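Local atomic coordinates of cation efflux system protein CusF (Escherichia coli, PDB entry 3E6Z), a protein that binds one copper ion per polypeptide as a periplasmic metallochaperone, forming part of the Cus efflux system that mediates resistance to copper and silver. Residues Ile8-Val13 with Phe62-Gln67. The protein carries 1 engineered substitution. Numbering follows the deposited sequence. Where two conformers were deposited one is given.
Sequences ISATGV and FNFVQQ
The carbonyl oxygen of Ile8 is approached by two groups of the neighbouring strand: Phe64 N donates a hydrogen bond to Ile8 O at 2.9 Å, in the carbonyl plane, and the CA-H of Asn63 makes a further contact with the same oxygen (CA to O 3.2 Å). Residues 8-13 and 62-67 belong to neighbouring antiparallel strands of the CusF OB-fold β-barrel; strand 23-28 lies on the far side of the first and strand 70-78 on the far side of the second. Phe62 O receives a similar pair, a hydrogen bond from Ala10 N and a longer CA-H contact from Ser9. Ile8 N makes a nearly straight bond to Phe64 O (2.8 Å, 172° at the hydrogen), and Phe62 N bonds to Ala10 O. Ile8-Phe64 and Ala10-Phe62 are thus hydrogen-bonded pairs, flanking the non-hydrogen-bonded pair Ser9-Asn63.

The two phenylalanines share one face of the sheet with Ile8 and Ala10. With CG set between backbone N and carbonyl carbon (chi1 63°), the Phe64 ring turns one face to its cross-strand partner, and Ile8 CB packs on that face in a CH-pi contact, while Ile8 CG2 reaches Phe64 CZ at 3.5 Å. Phe62 does the same with Ala10, whose CB lies 3.7 Å above the Phe62 ring plane, displaced toward the rim. Phe43 meets both rings edge-to-face. Phe64 lies about 6 Å by its side chain from the copper(II) ion held by His28, Met39 and Met41, so this packing borders the metal site.

Past Ala10 the pairing of the two strands continues, Gly12 being backbone hydrogen-bonded with Val60, and Gly12 N comes to the edge of the Phe62 ring, 4.0 Å from Phe62 CE1.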
ATOM      1  N   ILE A   8      -6.548   5.288   2.499  1.00 10.47           N
ATOM      2  CA  ILE A   8      -6.212   4.370   3.601  1.00 11.21           C
ATOM      3  C   ILE A   8      -4.729   4.439   3.825  1.00 10.69           C
ATOM      4  O   ILE A   8      -3.953   4.306   2.901  1.00 11.06           O
ATOM      5  CB  ILE A   8      -6.662   2.980   3.294  1.00 11.84           C
ATOM      6  CG1 ILE A   8      -8.180   2.913   3.016  1.00 13.23           C
ATOM      7  CG2 ILE A   8      -6.335   2.058   4.456  1.00 12.18           C
ATOM      8  CD1 ILE A   8      -8.674   1.655   2.480  1.00 14.56           C
ATOM      9  N   SER A   9      -4.343   4.728   5.088  1.00 10.68           N
ATOM     10  CA  SER A   9      -2.917   4.732   5.447  0.50 10.96           C
ATOM     11  C   SER A   9      -2.556   3.439   6.151  1.00 10.61           C
ATOM     12  O   SER A   9      -3.337   2.849   6.859  1.00 12.51           O
ATOM     13  CB  SER A   9      -2.519   5.831   6.409  0.50 11.76           C
ATOM     14  OG  SER A   9      -2.892   7.110   6.028  0.50 12.56           O
ATOM     15  N   ALA A  10      -1.356   2.956   5.854  1.00 10.23           N
ATOM     16  CA  ALA A  10      -0.902   1.708   6.435  1.00 10.44           C
ATOM     17  C   ALA A  10       0.588   1.669   6.514  1.00 10.72           C
ATOM     18  O   ALA A  10       1.308   2.467   5.982  1.00 11.02           O
ATOM     19  CB  ALA A  10      -1.388   0.580   5.636  1.00 11.65           C
ATOM     20  N   THR A  11       1.056   0.677   7.291  1.00 10.84           N
ATOM     21  CA  THR A  11       2.473   0.312   7.299  1.00 11.01           C
ATOM     22  C   THR A  11       2.616  -1.159   7.004  1.00 10.67           C
ATOM     23  O   THR A  11       1.652  -1.914   7.057  1.00 11.55           O
ATOM     24  CB  THR A  11       3.118   0.677   8.718  1.00 12.26           C
ATOM     25  OG1 THR A  11       2.415  -0.015   9.777  1.00 13.21           O
ATOM     26  CG2 THR A  11       3.110   2.155   9.058  1.00 13.27           C
ATOM     27  N   GLY A  12       3.837  -1.567   6.620  1.00 10.65           N
ATOM     28  CA  GLY A  12       4.040  -2.996   6.344  1.00 11.21           C
ATOM     29  C   GLY A  12       5.482  -3.263   5.911  1.00 10.68           C
ATOM     30  O   GLY A  12       6.305  -2.392   6.074  1.00 11.94           O
ATOM     31  N   VAL A  13       5.619  -4.452   5.347  1.00 10.43           N
ATOM     32  CA  VAL A  13       6.952  -4.867   4.861  1.00  9.80           C
ATOM     33  C   VAL A  13       6.765  -5.263   3.370  1.00 10.40           C
ATOM     34  O   VAL A  13       5.883  -6.042   3.016  1.00 10.82           O
ATOM     35  CB  VAL A  13       7.495  -6.080   5.647  1.00 10.51           C
ATOM     36  CG1 VAL A  13       8.837  -6.581   4.999  1.00 11.90           C
ATOM     37  CG2 VAL A  13       7.745  -5.617   7.126  1.00 11.76           C
ATOM     38  N   PHE A  62       2.630   3.788   3.710  1.00  9.62           N
ATOM     39  CA  PHE A  62       2.084   3.997   2.409  1.00  9.19           C
ATOM     40  C   PHE A  62       0.634   4.331   2.590  1.00  9.21           C
ATOM     41  O   PHE A  62      -0.014   4.111   3.584  1.00  9.91           O
ATOM     42  CB  PHE A  62       2.315   2.768   1.456  1.00  9.82           C
ATOM     43  CG  PHE A  62       1.693   1.512   1.959  1.00  9.57           C
ATOM     44  CD1 PHE A  62       2.295   0.700   2.994  1.00 10.29           C
ATOM     45  CD2 PHE A  62       0.466   1.013   1.381  1.00 10.19           C
ATOM     46  CE1 PHE A  62       1.685  -0.444   3.405  1.00 10.58           C
ATOM     47  CE2 PHE A  62      -0.075  -0.152   1.764  1.00 10.17           C
ATOM     48  CZ  PHE A  62       0.515  -0.949   2.775  1.00 10.64           C
ATOM     49  N   ASN A  63       0.139   4.936   1.492  1.00  9.19           N
ATOM     50  CA  ASN A  63      -1.282   5.398   1.476  1.00  9.56           C
ATOM     51  C   ASN A  63      -1.837   4.904   0.141  1.00  9.57           C
ATOM     52  O   ASN A  63      -1.161   4.932  -0.877  1.00  9.70           O
ATOM     53  CB  ASN A  63      -1.400   6.931   1.511  1.00 10.06           C
ATOM     54  CG  ASN A  63      -1.015   7.421   2.878  1.00 11.78           C
ATOM     55  OD1 ASN A  63      -1.800   7.312   3.823  1.00 13.55           O
ATOM     56  ND2 ASN A  63       0.280   7.742   3.067  1.00 12.62           N
ATOM     57  N   PHE A  64      -3.104   4.425   0.156  1.00  8.97           N
ATOM     58  CA  PHE A  64      -3.678   3.906  -1.108  1.00  8.57           C
ATOM     59  C   PHE A  64      -5.182   4.185  -1.086  1.00  8.78           C
ATOM     60  O   PHE A  64      -5.814   4.503  -0.102  1.00  9.39           O
ATOM     61  CB  PHE A  64      -3.386   2.359  -1.204  1.00  9.58           C
ATOM     62  CG  PHE A  64      -4.030   1.525  -0.108  1.00  9.46           C
ATOM     63  CD1 PHE A  64      -3.362   1.378   1.139  1.00 10.56           C
ATOM     64  CD2 PHE A  64      -5.263   0.899  -0.251  1.00 10.67           C
ATOM     65  CE1 PHE A  64      -3.876   0.564   2.132  1.00 11.23           C
ATOM     66  CE2 PHE A  64      -5.767   0.120   0.772  1.00 11.74           C
ATOM     67  CZ  PHE A  64      -5.066  -0.045   1.930  1.00 11.80           C
ATOM     68  N   VAL A  65      -5.710   4.066  -2.331  1.00  8.47           N
ATOM     69  CA  VAL A  65      -7.150   4.217  -2.550  1.00  9.11           C
ATOM     70  C   VAL A  65      -7.666   2.927  -3.211  1.00  9.31           C
ATOM     71  O   VAL A  65      -7.034   2.358  -4.107  1.00 10.97           O
ATOM     72  CB  VAL A  65      -7.496   5.476  -3.401  1.00 10.20           C
ATOM     73  CG1 VAL A  65      -7.023   6.681  -2.622  1.00 11.55           C
ATOM     74  CG2 VAL A  65      -6.963   5.452  -4.556  1.00 11.47           C
ATOM     75  N   GLN A  66      -8.825   2.498  -2.758  1.00  9.33           N
ATOM     76  CA  GLN A  66      -9.412   1.250  -3.393  0.75  9.69           C
ATOM     77  C   GLN A  66     -10.226   1.666  -4.587  1.00 10.15           C
ATOM     78  O   GLN A  66     -11.005   2.679  -4.562  1.00 11.51           O
ATOM     79  CB  GLN A  66     -10.301   0.510  -2.378  0.75 11.30           C
ATOM     80  CG  GLN A  66     -10.558  -0.923  -2.749  0.75 11.81           C
ATOM     81  CD  GLN A  66      -9.270  -1.775  -2.727  0.75 12.06           C
ATOM     82  OE1 GLN A  66      -8.281  -1.495  -2.010  0.75 11.44           O
ATOM     83  NE2 GLN A  66      -9.342  -2.903  -3.481  0.75 11.94           N
ATOM     84  N   GLN A  67     -10.011   0.937  -5.678  1.00  9.76           N
ATOM     85  CA  GLN A  67     -10.766   1.145  -6.950  1.00 10.18           C
ATOM     86  C   GLN A  67     -11.185  -0.262  -7.407  1.00  9.95           C
ATOM     87  O   GLN A  67     -10.425  -0.951  -8.091  1.00  9.91           O
ATOM     88  CB  GLN A  67      -9.931   1.876  -7.963  1.00 11.33           C
ATOM     89  CG  GLN A  67     -10.730   2.169  -9.221  1.00 12.50           C
ATOM     90  CD  GLN A  67      -9.917   2.855 -10.223  1.00 14.00           C
ATOM     91  OE1 GLN A  67      -9.772   4.092 -10.243  1.00 14.87           O
ATOM     92  NE2 GLN A  67      -9.330   2.091 -11.091  1.00 16.29           N
TER